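Local coordinates for FAD:protein FMN transferase (Pseudomonas stutzeri ATCC 14405 = CCUG 16156, PDB 5MGY), which is a flavinyl transferase that matures the NosR protein needed for nitrous oxide reduction, probably by moving FMN from FAD onto a protein threonine, at residues Leu166-Asp169 with Arg170-Leu174; Ser310-Ala313 with Phe314-Phe318. One frame throughout, in Å; residues are numbered along the deposited sequence.

Interaction 1 of 2, residues Leu166-Asp169 with Arg170-Leu174; sequences LVID and RLKAL
Leu-166, Val-167, Ile-168 and Asp-169 each lend their carbonyl to the amide four residues on, in Arg-170, Leu-171, Lys-172 and Ala-173, so the backbone here is one unbroken alpha-helix, with Val-167 O 3.0 Å from Leu-171 N and Asp-169 O 2.8 Å from Ala-173 N. Past Ala-173, Leu-174 leaves helical geometry.

Among the side chains, Ile-168 and Lys-172 lie alongside each other and point the same way. With CG1 beside the backbone N (chi1 -70°), the gamma branch CG2 of Ile-168 sits anti to that N, and it touches Lys-172 CE at 3.7 Å. The lysine, extended beyond CG, runs beside the isoleucine, but CE alone meets CG2; its CB, CG and CD have the Ile-168 carbonyl oxygen as their neighbour, and NZ goes on to a salt bridge with Glu-190. On the neighbouring face of the helix, Val-167 CG1 approaches Leu-171 CG at 4.2 Å, a looser apolar contact. The leucine's CG also lies 3.4 Å from Val-167 O, the carbonyl that its own amide uses. Arg-170 is bent at chi2 and chi3; its CB passes 3.5 Å from Val-167 O, while its guanidinium turns away and bridges to Glu-41 through NE.

Val-167 and Ile-168 press on Val-181 of strand 179-183, and Val-167 and Leu-171 also meet helix 35-53 through Val-42, Ile-45 and Leu-38. Asp-169 and Ala-173 lie on the exposed side. This is the pattern of an amphipathic helix, here the last turns of helix 159-173, packed against the antiparallel sheet and beside helix 35-53.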
loop_
_atom_site.group_PDB
_atom_site.type_symbol
_atom_site.label_atom_id
_atom_site.label_comp_id
_atom_site.label_asym_id
_atom_site.label_seq_id
_atom_site.Cartn_x
_atom_site.Cartn_y
_atom_site.Cartn_z
ATOM N N LEU A 166 -3.809 -10.966 4.474
ATOM C CA LEU A 166 -3.737 -11.880 5.621
ATOM C C LEU A 166 -5.063 -12.020 6.368
ATOM O O LEU A 166 -5.468 -13.129 6.694
ATOM C CB LEU A 166 -2.603 -11.526 6.603
ATOM C CG LEU A 166 -1.160 -11.717 6.076
ATOM C CD1 LEU A 166 -0.178 -11.071 7.081
ATOM C CD2 LEU A 166 -0.810 -13.176 5.698
ATOM N N VAL A 167 -5.739 -10.916 6.618
ATOM C CA VAL A 167 -7.025 -10.977 7.264
ATOM C C VAL A 167 -7.996 -11.803 6.427
ATOM O O VAL A 167 -8.684 -12.632 6.947
ATOM C CB VAL A 167 -7.585 -9.578 7.556
ATOM C CG1 VAL A 167 -9.053 -9.649 7.980
ATOM C CG2 VAL A 167 -6.748 -8.935 8.647
ATOM N N ILE A 168 -8.011 -11.609 5.125
ATOM C CA ILE A 168 -8.863 -12.425 4.257
ATOM C C ILE A 168 -8.507 -13.932 4.265
ATOM O O ILE A 168 -9.382 -14.766 4.217
ATOM C CB ILE A 168 -8.906 -11.845 2.836
ATOM C CG1 ILE A 168 -9.702 -10.543 2.860
ATOM C CG2 ILE A 168 -9.555 -12.807 1.842
ATOM C CD1 ILE A 168 -9.652 -9.744 1.557
ATOM N N ASP A 169 -7.252 -14.307 4.308
ATOM C CA ASP A 169 -6.948 -15.734 4.380
ATOM C C ASP A 169 -7.608 -16.334 5.633
ATOM O O ASP A 169 -8.118 -17.455 5.591
ATOM C CB ASP A 169 -5.434 -15.999 4.361
ATOM C CG ASP A 169 -4.776 -15.609 3.011
ATOM O OD1 ASP A 169 -5.472 -15.464 1.977
ATOM O OD2 ASP A 169 -3.533 -15.423 2.966
ATOM N N ARG A 170 -7.617 -15.560 6.718
ATOM C CA ARG A 170 -8.162 -16.007 7.992
ATOM C C ARG A 170 -9.640 -16.089 8.072
ATOM O O ARG A 170 -10.138 -16.973 8.748
ATOM C CB ARG A 170 -7.734 -15.124 9.149
ATOM C CG ARG A 170 -6.358 -15.492 9.670
ATOM C CD ARG A 170 -6.217 -16.944 10.127
ATOM N NE ARG A 170 -7.082 -17.300 11.263
ATOM C CZ ARG A 170 -7.291 -18.557 11.684
ATOM N NH1 ARG A 170 -6.728 -19.576 11.023
ATOM N NH2 ARG A 170 -8.080 -18.802 12.741
ATOM N N LEU A 171 -10.332 -15.128 7.468
ATOM C CA LEU A 171 -11.775 -15.181 7.346
ATOM C C LEU A 171 -12.175 -16.366 6.482
ATOM O O LEU A 171 -13.157 -17.013 6.797
ATOM C CB LEU A 171 -12.340 -13.905 6.728
ATOM C CG LEU A 171 -12.063 -12.564 7.360
ATOM C CD1 LEU A 171 -13.063 -11.589 6.794
ATOM C CD2 LEU A 171 -12.168 -12.608 8.858
ATOM N N LYS A 172 -11.431 -16.635 5.404
ATOM C CA LYS A 172 -11.700 -17.783 4.550
ATOM C C LYS A 172 -11.448 -19.046 5.322
ATOM O O LYS A 172 -12.262 -19.951 5.297
ATOM C CB LYS A 172 -10.888 -17.785 3.267
ATOM C CG LYS A 172 -11.449 -16.849 2.233
ATOM C CD LYS A 172 -10.653 -16.800 0.924
ATOM C CE LYS A 172 -11.245 -15.639 0.122
ATOM N NZ LYS A 172 -10.803 -15.621 -1.282
ATOM N N ALA A 173 -10.354 -19.099 6.043
ATOM C CA ALA A 173 -10.030 -20.309 6.778
ATOM C C ALA A 173 -11.114 -20.652 7.843
ATOM O O ALA A 173 -11.426 -21.824 8.077
ATOM C CB ALA A 173 -8.629 -20.205 7.383
ATOM N N LEU A 174 -11.717 -19.618 8.413
ATOM C CA LEU A 174 -12.826 -19.750 9.345
ATOM C C LEU A 174 -14.193 -19.829 8.674
ATOM O O LEU A 174 -15.186 -19.585 9.324
ATOM C CB LEU A 174 -12.830 -18.562 10.312
ATOM C CG LEU A 174 -11.636 -18.435 11.243
ATOM C CD1 LEU A 174 -11.796 -17.216 12.127
ATOM C CD2 LEU A 174 -11.460 -19.655 12.121
#

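Interaction 2 of 2, residues Ser310-Ala313 with Phe314-Phe318; sequences STKA and FDELF
Asp-315 reaches back over the start of its own helix to the serine that ends the preceding strand. Its CB lies near two carbonyl oxygens, 3.5 Å from Thr-311 O and slightly farther from Lys-312 O. With CG beside the backbone N (chi1 -77°), the carboxylate is swung toward the N-terminal end, bringing CG within 3.2 Å of Ser-310 OG. At the tip, OD1 accepts the hydroxyl of Ser-310, with OG 2.6 Å away on its syn side and 31° out of the carboxylate plane. OD1 also lies at the edge of the Phe-314 ring, while OD2 faces Thr-311 O, an acceptor with which it makes no bond. Without the carboxylate, as with an alanine here, the Ser-310 hydroxyl would probably lose its acceptor and be free to turn, and a negative charge that is likely to suit the positive end of the helix would be gone.

Ser-310 CB meets Phe-314 CD1 at 3.6 Å, and one face of that ring has Phe-318 CD2 over its centre. Thr-311 OG1 takes the Phe-314 amide at 3.1 Å in a fairly straight bond, N-H...O 164°, and is itself tied to Ile-294 O. Beyond it, Lys-312 O and Ala-313 O receive the amides of Glu-316 and Leu-317.

Phe-314 and Phe-318 touch strand 213-219. The arrangement is a threonine N-cap, where edge strand 306-310 gives way to the short C-terminal helix 312-318.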
loop_
_atom_site.group_PDB
_atom_site.type_symbol
_atom_site.label_atom_id
_atom_site.label_comp_id
_atom_site.label_asym_id
_atom_site.label_seq_id
_atom_site.Cartn_x
_atom_site.Cartn_y
_atom_site.Cartn_z
ATOM N N SER A 310 -8.015 6.694 -16.936
ATOM C CA SER A 310 -8.171 5.312 -16.548
ATOM C C SER A 310 -7.356 4.511 -17.567
ATOM O O SER A 310 -7.002 5.033 -18.578
ATOM C CB SER A 310 -9.687 4.932 -16.498
ATOM O OG SER A 310 -10.309 4.820 -17.789
ATOM N N THR A 311 -6.993 3.284 -17.267
ATOM C CA THR A 311 -6.257 2.487 -18.213
ATOM C C THR A 311 -7.233 1.655 -18.951
ATOM O O THR A 311 -8.426 1.659 -18.674
ATOM C CB THR A 311 -5.232 1.556 -17.521
ATOM O OG1 THR A 311 -5.920 0.569 -16.726
ATOM C CG2 THR A 311 -4.249 2.386 -16.674
ATOM N N LYS A 312 -6.683 0.923 -19.886
ATOM C CA LYS A 312 -7.379 -0.055 -20.667
ATOM C C LYS A 312 -7.922 -1.203 -19.834
ATOM O O LYS A 312 -9.088 -1.546 -19.975
ATOM C CB LYS A 312 -6.400 -0.564 -21.709
ATOM C CG LYS A 312 -6.941 -1.561 -22.694
ATOM C CD LYS A 312 -5.863 -1.984 -23.688
ATOM C CE LYS A 312 -5.310 -0.790 -24.477
ATOM N NZ LYS A 312 -4.491 -1.217 -25.632
ATOM N N ALA A 313 -7.077 -1.781 -18.972
ATOM C CA ALA A 313 -7.474 -2.894 -18.084
ATOM C C ALA A 313 -8.573 -2.447 -17.133
ATOM O O ALA A 313 -9.492 -3.219 -16.855
ATOM C CB ALA A 313 -6.277 -3.458 -17.310
ATOM N N PHE A 314 -8.481 -1.215 -16.637
ATOM C CA PHE A 314 -9.523 -0.646 -15.779
ATOM C C PHE A 314 -10.846 -0.519 -16.513
ATOM O O PHE A 314 -11.915 -0.723 -15.922
ATOM C CB PHE A 314 -9.100 0.727 -15.289
ATOM C CG PHE A 314 -10.079 1.398 -14.372
ATOM C CD1 PHE A 314 -11.151 2.125 -14.865
ATOM C CD2 PHE A 314 -9.884 1.364 -13.014
ATOM C CE1 PHE A 314 -12.031 2.775 -13.994
ATOM C CE2 PHE A 314 -10.747 1.996 -12.124
ATOM C CZ PHE A 314 -11.830 2.706 -12.614
ATOM N N ASP A 315 -10.771 -0.134 -17.793
ATOM C CA ASP A 315 -11.970 0.106 -18.617
ATOM C C ASP A 315 -12.722 -1.203 -18.958
ATOM O O ASP A 315 -13.960 -1.219 -18.860
ATOM C CB ASP A 315 -11.633 0.960 -19.862
ATOM C CG ASP A 315 -11.452 2.453 -19.540
ATOM O OD1 ASP A 315 -11.974 2.923 -18.505
ATOM O OD2 ASP A 315 -10.777 3.161 -20.324
ATOM N N GLU A 316 -11.991 -2.276 -19.313
ATOM C CA GLU A 316 -12.597 -3.624 -19.438
ATOM C C GLU A 316 -13.288 -4.087 -18.146
ATOM O O GLU A 316 -14.419 -4.535 -18.184
ATOM C CB GLU A 316 -11.592 -4.681 -19.926
ATOM C CG GLU A 316 -11.558 -4.801 -21.442
ATOM C CD GLU A 316 -10.147 -4.761 -21.992
ATOM O OE1 GLU A 316 -9.275 -5.470 -21.475
ATOM O OE2 GLU A 316 -9.915 -4.001 -22.942
ATOM N N LEU A 317 -12.635 -3.950 -17.006
ATOM C CA LEU A 317 -13.249 -4.330 -15.739
ATOM C C LEU A 317 -14.426 -3.453 -15.351
ATOM O O LEU A 317 -15.381 -3.983 -14.879
ATOM C CB LEU A 317 -12.216 -4.380 -14.586
ATOM C CG LEU A 317 -11.370 -5.651 -14.463
ATOM C CD1 LEU A 317 -12.238 -6.857 -14.080
ATOM C CD2 LEU A 317 -10.563 -5.982 -15.710
ATOM N N PHE A 318 -14.388 -2.144 -15.549
ATOM C CA PHE A 318 -15.429 -1.286 -14.957
ATOM C C PHE A 318 -16.210 -0.330 -15.858
ATOM O O PHE A 318 -17.085 0.375 -15.358
ATOM C CB PHE A 318 -14.806 -0.525 -13.812
ATOM C CG PHE A 318 -14.105 -1.423 -12.843
ATOM C CD1 PHE A 318 -14.839 -2.280 -12.032
ATOM C CD2 PHE A 318 -12.718 -1.456 -12.765
ATOM C CE1 PHE A 318 -14.198 -3.130 -11.148
ATOM C CE2 PHE A 318 -12.074 -2.308 -11.888
ATOM C CZ PHE A 318 -12.812 -3.146 -11.079
#

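How the interactions relate
Both contacts are local stretches of helix, part buried and part exposed. Interaction 1 closes helix 159-173, which packs on the sheet, just before strand 179-183 in its inner part; the inward side is aliphatic, with charged ends bridged to glutamates elsewhere, and helix 35-53 covers it. Interaction 2 opens helix 312-318 straight after the outermost strand 306-310, and lies at the edge of the sheet against strands 213-219 and 295-301 and helix 267-292. It relies more on polar capping and on phenylalanines than on branched aliphatics. Their centres lie 28 Å apart and their nearest atoms about 15 Å, so they do not touch.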